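Local coordinates for protein dihydropteridine reductase (Caenorhabditis elegans, PDB 1OOE) that probably reduces quinonoid dihydrobiopterin to tetrahydrobiopterin with NADH or NADPH, working as a homodimeric member of the short-chain dehydrogenase/reductase family, at residues V76-G81 with V105-I110; G123-T128 with S155-K160; A149-T154 with T172-T177. All coordinates share one frame; numbering follows the deposited sequence.

Contact 1 of 3, residues V76-G81 with V105-I110; sequences VFCVAG and VWSSAI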
ATOM      1  N   VAL A  76       6.102  13.953  15.998  1.00  7.18           N
ATOM      2  CA  VAL A  76       6.402  12.534  15.824  1.00  7.93           C
ATOM      3  C   VAL A  76       7.029  12.493  14.431  1.00  7.40           C
ATOM      4  O   VAL A  76       6.386  12.859  13.451  1.00  8.12           O
ATOM      5  CB  VAL A  76       5.111  11.671  15.846  1.00  6.57           C
ATOM      6  CG1 VAL A  76       5.447  10.211  15.541  1.00  8.29           C
ATOM      7  CG2 VAL A  76       4.443  11.772  17.214  1.00  8.16           C
ATOM      8  N   PHE A  77       8.290  12.082  14.354  1.00  8.57           N
ATOM      9  CA  PHE A  77       8.995  12.031  13.077  1.00  9.28           C
ATOM     10  C   PHE A  77       9.355  10.592  12.738  1.00  8.37           C
ATOM     11  O   PHE A  77      10.131   9.963  13.450  1.00  8.92           O
ATOM     12  CB  PHE A  77      10.272  12.877  13.148  1.00 10.21           C
ATOM     13  CG  PHE A  77      10.076  14.237  13.776  1.00  8.57           C
ATOM     14  CD1 PHE A  77       9.004  15.049  13.409  1.00 11.06           C
ATOM     15  CD2 PHE A  77      10.979  14.707  14.725  1.00  9.76           C
ATOM     16  CE1 PHE A  77       8.836  16.311  13.979  1.00 11.03           C
ATOM     17  CE2 PHE A  77      10.822  15.969  15.301  1.00 10.31           C
ATOM     18  CZ  PHE A  77       9.748  16.772  14.928  1.00 11.90           C
ATOM     19  N   CYS A  78       8.793  10.077  11.646  1.00  7.88           N
ATOM     20  CA  CYS A  78       9.049   8.700  11.235  1.00  8.73           C
ATOM     21  C   CYS A  78       9.929   8.626   9.993  1.00  9.77           C
ATOM     22  O   CYS A  78       9.507   9.015   8.904  1.00  9.52           O
ATOM     23  CB  CYS A  78       7.725   7.984  10.965  1.00  7.30           C
ATOM     24  SG  CYS A  78       7.892   6.210  10.642  1.00  9.30           S
ATOM     25  N   VAL A  79      11.146   8.119  10.167  1.00  9.33           N
ATOM     26  CA  VAL A  79      12.101   7.992   9.068  1.00 10.03           C
ATOM     27  C   VAL A  79      12.671   6.576   8.972  1.00 12.67           C
ATOM     28  O   VAL A  79      13.739   6.363   8.390  1.00 14.53           O
ATOM     29  CB  VAL A  79      13.268   8.995   9.238  1.00 11.81           C
ATOM     30  CG1 VAL A  79      12.748  10.418   9.079  1.00 10.05           C
ATOM     31  CG2 VAL A  79      13.926   8.818  10.609  1.00 10.96           C
ATOM     32  N   ALA A  80      11.943   5.609   9.521  1.00 11.80           N
ATOM     33  CA  ALA A  80      12.382   4.215   9.516  1.00 13.44           C
ATOM     34  C   ALA A  80      12.207   3.516   8.168  1.00 14.52           C
ATOM     35  O   ALA A  80      11.402   3.933   7.338  1.00 12.48           O
ATOM     36  CB  ALA A  80      11.632   3.442  10.592  1.00 14.69           C
ATOM     37  N   GLY A  81      12.971   2.447   7.953  1.00 15.16           N
ATOM     38  CA  GLY A  81      12.841   1.696   6.716  1.00 16.04           C
ATOM     39  C   GLY A  81      14.026   1.680   5.769  1.00 16.00           C
ATOM     40  O   GLY A  81      14.797   2.635   5.700  1.00 18.35           O
ATOM     41  N   VAL A 105       5.319   0.642   5.688  1.00  8.19           N
ATOM     42  CA  VAL A 105       3.918   0.730   6.082  1.00  6.85           C
ATOM     43  C   VAL A 105       3.665   0.471   7.566  1.00  7.86           C
ATOM     44  O   VAL A 105       2.918   1.210   8.202  1.00  7.54           O
ATOM     45  CB  VAL A 105       3.046  -0.229   5.235  1.00  7.28           C
ATOM     46  CG1 VAL A 105       1.590  -0.144   5.675  1.00 10.37           C
ATOM     47  CG2 VAL A 105       3.163   0.141   3.761  1.00  8.90           C
ATOM     48  N   TRP A 106       4.277  -0.567   8.123  1.00  8.47           N
ATOM     49  CA  TRP A 106       4.073  -0.864   9.542  1.00  8.89           C
ATOM     50  C   TRP A 106       4.483   0.321  10.420  1.00  7.75           C
ATOM     51  O   TRP A 106       3.726   0.747  11.297  1.00  8.20           O
ATOM     52  CB  TRP A 106       4.884  -2.096   9.955  1.00  8.95           C
ATOM     53  CG  TRP A 106       4.327  -3.422   9.492  1.00 10.40           C
ATOM     54  CD1 TRP A 106       3.512  -3.650   8.419  1.00  9.84           C
ATOM     55  CD2 TRP A 106       4.604  -4.707  10.066  1.00 10.58           C
ATOM     56  NE1 TRP A 106       3.266  -5.001   8.288  1.00 10.54           N
ATOM     57  CE2 TRP A 106       3.925  -5.671   9.287  1.00 10.11           C
ATOM     58  CE3 TRP A 106       5.363  -5.136  11.163  1.00 11.10           C
ATOM     59  CZ2 TRP A 106       3.984  -7.044   9.573  1.00  9.79           C
ATOM     60  CZ3 TRP A 106       5.421  -6.504  11.446  1.00  9.97           C
ATOM     61  CH2 TRP A 106       4.735  -7.436  10.650  1.00 11.31           C
ATOM     62  N   SER A 107       5.679   0.847  10.179  1.00  8.73           N
ATOM     63  CA  SER A 107       6.200   1.972  10.954  1.00  8.95           C
ATOM     64  C   SER A 107       5.375   3.243  10.796  1.00  8.95           C
ATOM     65  O   SER A 107       5.028   3.893  11.787  1.00  8.78           O
ATOM     66  CB  SER A 107       7.659   2.244  10.568  1.00  9.18           C
ATOM     67  OG  SER A 107       7.789   2.481   9.174  1.00  9.89           O
ATOM     68  N   SER A 108       5.054   3.599   9.556  1.00  9.30           N
ATOM     69  CA  SER A 108       4.265   4.800   9.305  1.00  7.87           C
ATOM     70  C   SER A 108       2.927   4.735  10.018  1.00  6.88           C
ATOM     71  O   SER A 108       2.473   5.721  10.581  1.00  7.11           O
ATOM     72  CB  SER A 108       4.020   4.983   7.804  1.00  7.13           C
ATOM     73  OG  SER A 108       5.229   5.244   7.122  1.00  8.40           O
ATOM     74  N   ALA A 109       2.294   3.567   9.983  1.00  8.42           N
ATOM     75  CA  ALA A 109       0.995   3.395  10.624  1.00  8.16           C
ATOM     76  C   ALA A 109       1.088   3.487  12.142  1.00  8.72           C
ATOM     77  O   ALA A 109       0.228   4.089  12.779  1.00  8.76           O
ATOM     78  CB  ALA A 109       0.389   2.064  10.221  1.00  8.93           C
ATOM     79  N   ILE A 110       2.114   2.876  12.727  1.00  7.83           N
ATOM     80  CA  ILE A 110       2.275   2.929  14.178  1.00  9.60           C
ATOM     81  C   ILE A 110       2.634   4.356  14.593  1.00  9.35           C
ATOM     82  O   ILE A 110       2.201   4.833  15.645  1.00 10.00           O
ATOM     83  CB  ILE A 110       3.347   1.918  14.662  1.00  9.87           C
ATOM     84  CG1 ILE A 110       2.841   0.493  14.412  1.00  9.06           C
ATOM     85  CG2 ILE A 110       3.632   2.117  16.152  1.00  9.25           C
ATOM     86  CD1 ILE A 110       3.820  -0.601  14.781  1.00 11.59           C
TER
HETATM   87  O   HOH W   1       7.148   7.149   7.456  1.00  8.36           O
HETATM   88  O   HOH W   2       8.768   4.612   7.588  1.00  9.74           O
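C78 and A80 rest against S107 where strand 73-78 runs out beneath helix 93-118, the helix that forms the β-α-β crossover from strand 73-78 to the neighbouring parallel strand 123-128 in this Rossmann-type fold of the SDR family. The packed part centres on sulfur. With SG anti to the backbone N (chi1 -173°), the thiol of C78 reaches up to the helix and settles over the flat face of the peptide linking S107 to S108, 3.9 Å from S107 O and 4.0 Å from S108 N. The S107 side chain lies alongside, its CB 4.0 Å from C78 SG, and the methyl of A80 abuts the same carbon, with A80 CB 4.1 Å from S107 CB. One serine methylene thus touches both the end of the strand and the loop after it, and small residues on both sides let the two backbones come close, C78 CA lying 6.5 Å from S108 CA.

The other side is looser and wet. Beyond the strand, the chain turns into the exposed loop at G81, and the polar groups there meet the helix through water instead of directly. Both serine hydroxyls turn back to their own helix, S107 OG bonding to Q103 O and S108 OG to S104 O, while each also takes a proton from a water. Water 1 donates to S108 OG and, weakly, to C78 O, whose firmer partner is T128 OG1 on the adjacent strand. On its far flank the helix meets the second subunit, A109 packing on F93 of that chain. Water 2 makes the tighter bridge, giving one proton to S107 OG at 2.8 Å and the other to A80 O at 2.7 Å.

Contact 2 of 3, residues G123-T128 with S155-K160; sequences GLLQLT and SSLAAK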
ATOM      1  N   GLY A 123       0.266  20.081  16.787  1.00  9.07           N
ATOM      2  CA  GLY A 123       1.573  19.467  16.613  1.00  8.43           C
ATOM      3  C   GLY A 123       1.845  18.986  15.202  1.00  8.99           C
ATOM      4  O   GLY A 123       1.005  19.140  14.321  1.00 10.73           O
ATOM      5  N   LEU A 124       3.016  18.386  14.996  1.00  9.15           N
ATOM      6  CA  LEU A 124       3.416  17.899  13.678  1.00  9.04           C
ATOM      7  C   LEU A 124       3.736  16.410  13.604  1.00  9.08           C
ATOM      8  O   LEU A 124       4.453  15.879  14.448  1.00  8.14           O
ATOM      9  CB  LEU A 124       4.652  18.670  13.199  1.00 10.45           C
ATOM     10  CG  LEU A 124       5.358  18.158  11.939  1.00 11.56           C
ATOM     11  CD1 LEU A 124       4.474  18.388  10.731  1.00 11.38           C
ATOM     12  CD2 LEU A 124       6.697  18.870  11.765  1.00 11.17           C
ATOM     13  N   LEU A 125       3.184  15.743  12.590  1.00  7.48           N
ATOM     14  CA  LEU A 125       3.486  14.338  12.335  1.00  7.46           C
ATOM     15  C   LEU A 125       4.183  14.352  10.976  1.00  7.85           C
ATOM     16  O   LEU A 125       3.644  14.890  10.006  1.00  8.30           O
ATOM     17  CB  LEU A 125       2.222  13.475  12.238  1.00  7.91           C
ATOM     18  CG  LEU A 125       2.447  12.084  11.610  1.00  7.38           C
ATOM     19  CD1 LEU A 125       3.320  11.226  12.525  1.00  8.89           C
ATOM     20  CD2 LEU A 125       1.104  11.401  11.367  1.00  8.84           C
ATOM     21  N   GLN A 126       5.388  13.800  10.912  1.00  6.62           N
ATOM     22  CA  GLN A 126       6.119  13.745   9.649  1.00  6.29           C
ATOM     23  C   GLN A 126       6.372  12.293   9.277  1.00  5.84           C
ATOM     24  O   GLN A 126       6.780  11.486  10.114  1.00  8.01           O
ATOM     25  CB  GLN A 126       7.441  14.511   9.761  1.00  7.49           C
ATOM     26  CG  GLN A 126       8.409  14.288   8.601  1.00  7.35           C
ATOM     27  CD  GLN A 126       9.403  13.181   8.890  1.00  9.10           C
ATOM     28  OE1 GLN A 126       9.983  13.132   9.977  1.00 10.82           O
ATOM     29  NE2 GLN A 126       9.616  12.289   7.919  1.00  9.50           N
ATOM     30  N   LEU A 127       6.098  11.965   8.019  1.00  6.09           N
ATOM     31  CA  LEU A 127       6.296  10.614   7.511  1.00  6.14           C
ATOM     32  C   LEU A 127       7.264  10.682   6.339  1.00  5.64           C
ATOM     33  O   LEU A 127       7.543  11.759   5.806  1.00  5.40           O
ATOM     34  CB  LEU A 127       4.968  10.010   7.036  1.00  7.18           C
ATOM     35  CG  LEU A 127       3.817   9.934   8.044  1.00  6.78           C
ATOM     36  CD1 LEU A 127       2.590   9.362   7.354  1.00  7.73           C
ATOM     37  CD2 LEU A 127       4.218   9.073   9.244  1.00  6.86           C
ATOM     38  N   THR A 128       7.766   9.527   5.930  1.00  6.56           N
ATOM     39  CA  THR A 128       8.701   9.485   4.820  1.00  7.66           C
ATOM     40  C   THR A 128       8.111   8.709   3.654  1.00  7.02           C
ATOM     41  O   THR A 128       7.797   7.528   3.783  1.00  7.91           O
ATOM     42  CB  THR A 128      10.028   8.846   5.253  1.00  9.75           C
ATOM     43  OG1 THR A 128      10.584   9.600   6.341  1.00  9.22           O
ATOM     44  CG2 THR A 128      11.022   8.850   4.096  1.00 11.04           C
ATOM     45  N   SER A 155      -2.744  11.260   2.880  1.00  8.71           N
ATOM     46  CA  SER A 155      -3.943  11.990   2.480  1.00  7.29           C
ATOM     47  C   SER A 155      -5.111  11.722   3.420  1.00  8.65           C
ATOM     48  O   SER A 155      -5.879  12.632   3.722  1.00  9.61           O
ATOM     49  CB  SER A 155      -4.342  11.662   1.031  1.00  8.35           C
ATOM     50  OG  SER A 155      -4.897  10.364   0.895  1.00  8.77           O
ATOM     51  N   SER A 156      -5.241  10.486   3.895  1.00  8.43           N
ATOM     52  CA  SER A 156      -6.329  10.152   4.814  1.00  8.28           C
ATOM     53  C   SER A 156      -6.158  10.838   6.172  1.00  8.54           C
ATOM     54  O   SER A 156      -7.127  11.313   6.757  1.00  8.97           O
ATOM     55  CB  SER A 156      -6.418   8.637   5.013  1.00  8.61           C
ATOM     56  OG  SER A 156      -6.824   7.993   3.817  1.00  6.92           O
ATOM     57  N   LEU A 157      -4.928  10.891   6.670  1.00  8.32           N
ATOM     58  CA  LEU A 157      -4.658  11.525   7.961  1.00  9.68           C
ATOM     59  C   LEU A 157      -4.893  13.036   7.953  1.00 10.91           C
ATOM     60  O   LEU A 157      -5.319  13.611   8.962  1.00 10.95           O
ATOM     61  CB  LEU A 157      -3.218  11.236   8.399  1.00  7.34           C
ATOM     62  CG  LEU A 157      -2.871   9.772   8.684  1.00  8.17           C
ATOM     63  CD1 LEU A 157      -1.375   9.639   8.896  1.00 10.07           C
ATOM     64  CD2 LEU A 157      -3.632   9.280   9.911  1.00 11.42           C
ATOM     65  N   ALA A 158      -4.626  13.679   6.821  1.00 10.25           N
ATOM     66  CA  ALA A 158      -4.808  15.123   6.716  1.00 11.03           C
ATOM     67  C   ALA A 158      -6.282  15.505   6.654  1.00 12.31           C
ATOM     68  O   ALA A 158      -6.645  16.647   6.947  1.00 13.46           O
ATOM     69  CB  ALA A 158      -4.080  15.653   5.483  1.00 10.26           C
ATOM     70  N   ALA A 159      -7.123  14.547   6.277  1.00 10.88           N
ATOM     71  CA  ALA A 159      -8.557  14.776   6.164  1.00 12.78           C
ATOM     72  C   ALA A 159      -9.243  14.890   7.520  1.00 14.63           C
ATOM     73  O   ALA A 159      -8.698  14.494   8.551  1.00 14.12           O
ATOM     74  CB  ALA A 159      -9.200  13.665   5.345  1.00 13.87           C
ATOM     75  N   LYS A 160     -10.450  15.439   7.499  1.00 15.47           N
ATOM     76  CA  LYS A 160     -11.244  15.630   8.704  1.00 17.49           C
ATOM     77  C   LYS A 160     -11.643  14.303   9.344  1.00 16.08           C
ATOM     78  O   LYS A 160     -11.994  13.346   8.650  1.00 14.88           O
ATOM     79  CB  LYS A 160     -12.496  16.441   8.359  1.00 19.49           C
ATOM     80  CG  LYS A 160     -13.346  16.831   9.550  1.00 23.96           C
ATOM     81  CD  LYS A 160     -14.512  17.706   9.115  1.00 26.57           C
ATOM     82  CE  LYS A 160     -15.385  18.076  10.298  1.00 27.60           C
ATOM     83  NZ  LYS A 160     -15.913  16.863  10.976  1.00 29.45           N
TER
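L125 on strand 123-128 and L157 in the last turn of helix 141-158 face each other with their CA atoms 9.7 Å apart, a separation that the two side chains have to span between them. They do so with single methyls: L125 CD2 touches L157 CD1 at 3.9 Å, the two leucines crossing at about a right angle. L125 holds CG anti to its backbone N (chi1 165°), which lifts its branched end off the sheet toward the helix. L157 comes down from the other side, with CG anti to the carbonyl carbon and an extended chi2 of 171° carrying CD1 to the sheet. That same CD1 also meets L127 CD1, more loosely, at 4.3 Å, and so bears on leucines two residues apart on one face of the strand. The contact is small, 77 Å² in all, and wholly apolar.

Q126, between the two leucines, belongs to the opposite face of the sheet, where it packs on I173 and on L205 of helix 198-210; its NE2 makes a weak hydrogen bond to L127 O. L157 is pressed from outside as well, since A88 of the second subunit packs on it, and next to it S156 OG accepts a hydrogen bond from T137 N of that subunit. A strand overlaid by a helix that leads on to the next parallel strand, 169-175, is the β-α-β unit of the Rossmann fold, and a helix of this unit sandwiched between its own sheet and a partner subunit is a familiar feature of SDR dimers.

Contact 3 of 3, residues A149-T154 with T172-T177; sequences AVHHLT and TIMPVT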
ATOM      1  N   ALA A 149       1.267   3.298  -0.505  1.00  8.27           N
ATOM      2  CA  ALA A 149       0.330   3.160   0.605  1.00  6.27           C
ATOM      3  C   ALA A 149       0.605   4.268   1.619  1.00  6.60           C
ATOM      4  O   ALA A 149      -0.332   4.845   2.173  1.00  7.29           O
ATOM      5  CB  ALA A 149       0.470   1.786   1.265  1.00  7.72           C
ATOM      6  N   VAL A 150       1.881   4.571   1.856  1.00  6.68           N
ATOM      7  CA  VAL A 150       2.237   5.631   2.803  1.00  6.23           C
ATOM      8  C   VAL A 150       1.733   6.975   2.272  1.00  6.05           C
ATOM      9  O   VAL A 150       1.252   7.810   3.036  1.00  6.79           O
ATOM     10  CB  VAL A 150       3.771   5.699   3.049  1.00  5.30           C
ATOM     11  CG1 VAL A 150       4.117   6.919   3.915  1.00  6.95           C
ATOM     12  CG2 VAL A 150       4.238   4.430   3.751  1.00  7.43           C
ATOM     13  N   HIS A 151       1.838   7.185   0.964  1.00  7.44           N
ATOM     14  CA  HIS A 151       1.354   8.431   0.376  1.00  7.15           C
ATOM     15  C   HIS A 151      -0.165   8.534   0.573  1.00  5.66           C
ATOM     16  O   HIS A 151      -0.681   9.609   0.877  1.00  6.08           O
ATOM     17  CB  HIS A 151       1.688   8.500  -1.118  1.00  8.25           C
ATOM     18  CG  HIS A 151       3.150   8.658  -1.409  1.00  8.62           C
ATOM     19  ND1 HIS A 151       3.637   8.839  -2.687  1.00  9.89           N
ATOM     20  CD2 HIS A 151       4.229   8.656  -0.591  1.00  8.25           C
ATOM     21  CE1 HIS A 151       4.954   8.942  -2.643  1.00  7.87           C
ATOM     22  NE2 HIS A 151       5.340   8.835  -1.382  1.00  8.17           N
ATOM     23  N   HIS A 152      -0.881   7.424   0.413  1.00  6.43           N
ATOM     24  CA  HIS A 152      -2.329   7.466   0.590  1.00  7.08           C
ATOM     25  C   HIS A 152      -2.684   7.706   2.057  1.00  8.06           C
ATOM     26  O   HIS A 152      -3.606   8.469   2.366  1.00  6.54           O
ATOM     27  CB  HIS A 152      -2.998   6.176   0.100  1.00  6.46           C
ATOM     28  CG  HIS A 152      -4.490   6.276   0.053  1.00  5.97           C
ATOM     29  ND1 HIS A 152      -5.292   5.979   1.135  1.00  6.84           N
ATOM     30  CD2 HIS A 152      -5.314   6.769  -0.902  1.00  7.86           C
ATOM     31  CE1 HIS A 152      -6.544   6.292   0.850  1.00  5.54           C
ATOM     32  NE2 HIS A 152      -6.584   6.776  -0.379  1.00  5.80           N
ATOM     33  N   LEU A 153      -1.937   7.060   2.949  1.00  7.01           N
ATOM     34  CA  LEU A 153      -2.143   7.205   4.388  1.00  7.38           C
ATOM     35  C   LEU A 153      -2.040   8.681   4.740  1.00  8.68           C
ATOM     36  O   LEU A 153      -2.813   9.204   5.546  1.00  7.15           O
ATOM     37  CB  LEU A 153      -1.075   6.412   5.149  1.00  7.12           C
ATOM     38  CG  LEU A 153      -0.923   6.675   6.654  1.00  7.91           C
ATOM     39  CD1 LEU A 153      -2.209   6.340   7.382  1.00  9.50           C
ATOM     40  CD2 LEU A 153       0.217   5.842   7.197  1.00  8.15           C
ATOM     41  N   THR A 154      -1.070   9.348   4.126  1.00  6.28           N
ATOM     42  CA  THR A 154      -0.864  10.769   4.352  1.00  7.87           C
ATOM     43  C   THR A 154      -2.121  11.568   4.016  1.00  7.87           C
ATOM     44  O   THR A 154      -2.536  12.445   4.785  1.00  8.38           O
ATOM     45  CB  THR A 154       0.319  11.273   3.503  1.00  7.71           C
ATOM     46  OG1 THR A 154       1.512  10.605   3.931  1.00  7.21           O
ATOM     47  CG2 THR A 154       0.501  12.779   3.664  1.00  8.56           C
ATOM     48  N   THR A 172       4.774  14.772   4.549  1.00  8.67           N
ATOM     49  CA  THR A 172       5.517  13.598   4.092  1.00  7.81           C
ATOM     50  C   THR A 172       6.647  14.016   3.147  1.00  8.74           C
ATOM     51  O   THR A 172       6.399  14.589   2.091  1.00  8.33           O
ATOM     52  CB  THR A 172       4.546  12.608   3.402  1.00  8.43           C
ATOM     53  OG1 THR A 172       3.634  12.088   4.382  1.00  8.21           O
ATOM     54  CG2 THR A 172       5.297  11.449   2.767  1.00  7.18           C
ATOM     55  N   ILE A 173       7.889  13.735   3.542  1.00  6.73           N
ATOM     56  CA  ILE A 173       9.045  14.128   2.737  1.00  7.25           C
ATOM     57  C   ILE A 173       9.478  13.099   1.696  1.00  7.71           C
ATOM     58  O   ILE A 173       9.358  11.895   1.907  1.00  7.28           O
ATOM     59  CB  ILE A 173      10.263  14.465   3.631  1.00  7.91           C
ATOM     60  CG1 ILE A 173      10.724  13.228   4.406  1.00 11.45           C
ATOM     61  CG2 ILE A 173       9.894  15.577   4.611  1.00  8.67           C
ATOM     62  CD1 ILE A 173      11.988  13.452   5.224  1.00 12.44           C
ATOM     63  N   MET A 174       9.990  13.594   0.570  1.00  6.49           N
ATOM     64  CA  MET A 174      10.454  12.736  -0.518  1.00  8.69           C
ATOM     65  C   MET A 174      11.771  13.263  -1.091  1.00  8.90           C
ATOM     66  O   MET A 174      11.803  13.859  -2.171  1.00  7.84           O
ATOM     67  CB  MET A 174       9.398  12.659  -1.632  1.00  7.90           C
ATOM     68  CG  MET A 174       8.008  12.220  -1.165  1.00  8.48           C
ATOM     69  SD  MET A 174       6.818  11.988  -2.512  1.00  9.60           S
ATOM     70  CE  MET A 174       6.756  13.664  -3.217  1.00 10.45           C
ATOM     71  N   PRO A 175      12.877  13.070  -0.360  1.00  9.32           N
ATOM     72  CA  PRO A 175      14.165  13.551  -0.868  1.00  9.34           C
ATOM     73  C   PRO A 175      14.693  12.653  -1.991  1.00  9.28           C
ATOM     74  O   PRO A 175      14.599  11.430  -1.915  1.00 10.65           O
ATOM     75  CB  PRO A 175      15.054  13.524   0.370  1.00 10.30           C
ATOM     76  CG  PRO A 175      14.504  12.371   1.149  1.00 11.97           C
ATOM     77  CD  PRO A 175      13.009  12.541   1.010  1.00 10.75           C
ATOM     78  N   VAL A 176      15.237  13.270  -3.033  1.00  9.96           N
ATOM     79  CA  VAL A 176      15.783  12.523  -4.164  1.00 11.24           C
ATOM     80  C   VAL A 176      17.120  11.880  -3.793  1.00 11.15           C
ATOM     81  O   VAL A 176      17.347  10.699  -4.068  1.00 11.63           O
ATOM     82  CB  VAL A 176      15.965  13.451  -5.391  1.00 12.16           C
ATOM     83  CG1 VAL A 176      16.687  12.714  -6.513  1.00 12.93           C
ATOM     84  CG2 VAL A 176      14.599  13.934  -5.871  1.00 14.56           C
ATOM     85  N   THR A 177      17.997  12.655  -3.159  1.00 11.56           N
ATOM     86  CA  THR A 177      19.305  12.159  -2.738  1.00 11.57           C
ATOM     87  C   THR A 177      19.752  12.797  -1.424  1.00 10.96           C
ATOM     88  O   THR A 177      19.850  14.015  -1.323  1.00 12.17           O
ATOM     89  CB  THR A 177      20.394  12.458  -3.791  1.00 13.48           C
ATOM     90  OG1 THR A 177      20.087  11.777  -5.017  1.00 13.80           O
ATOM     91  CG2 THR A 177      21.752  12.008  -3.288  1.00 13.01           C
TER
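T154 OG1 lies within bonding distance of two oxygens, T172 OG1 of the facing strand at 2.6 Å and V150 O one turn back in its own helix at 2.9 Å. The short hydroxyl pair is a hydrogen bond in which either threonine could be the donor, and the single proton of T154 OG1 has both oxygens as possible takers. Each threonine keeps OG1 anti to its carbonyl carbon (chi1 near -65° in both), and this common choice turns the two hydroxyls to each other across the gap. Packing is close around them: T154 CG2 also lies against T172 OG1, at 3.3 Å. The pair is buried, and L127 of strand 123-128 touches both side chains.

Helix 141-158 and strand 169-175 follow one another in the Rossmann-type fold of an SDR subunit, the helix lying over the sheet and leading back to the strand. The axes of helix 149-154 and strand 172-175 approach to 10.1 Å, their directions 144° apart, and the chain reverses through the connection 159-168. Farther along the strand the chemistry changes to a Met-aromatic contact. M174 bends at chi3 and brings SD up to the imidazole of H151, 3.6 Å from CE1, the sulfur standing 46° off the ring normal and so at a slant. The ring is held in place from beyond the pair, because H151 NE2 takes a hydrogen bond from A130 N, while A133 and M134 pack on it. L221 of the next strand touches both T172 and M174. On the far side of the helix, H152 NE2 hydrogen-bonds to G135 O of the second subunit.

All three are buried joints between one face of the parallel part of the sheet and the helices over it. The centre of contact 1 lies about 5 Å from that of the chain, those of contacts 2 and 3 about 11 Å and 9 Å. Contacts 2 and 3 share helix 141-158, fixing it to neighbouring strands, whereas contact 1 uses helix 93-118, whose S108 packs on V150 and L153 of that helix. Their chemistry differs: sulfur and water at the loop end of contact 1, methyls in contact 2, and a hydroxyl pair with a Met-aromatic contact in contact 3. Backbone bonds such as V76 O to Q126 N and L127 O to I173 N connect the strands.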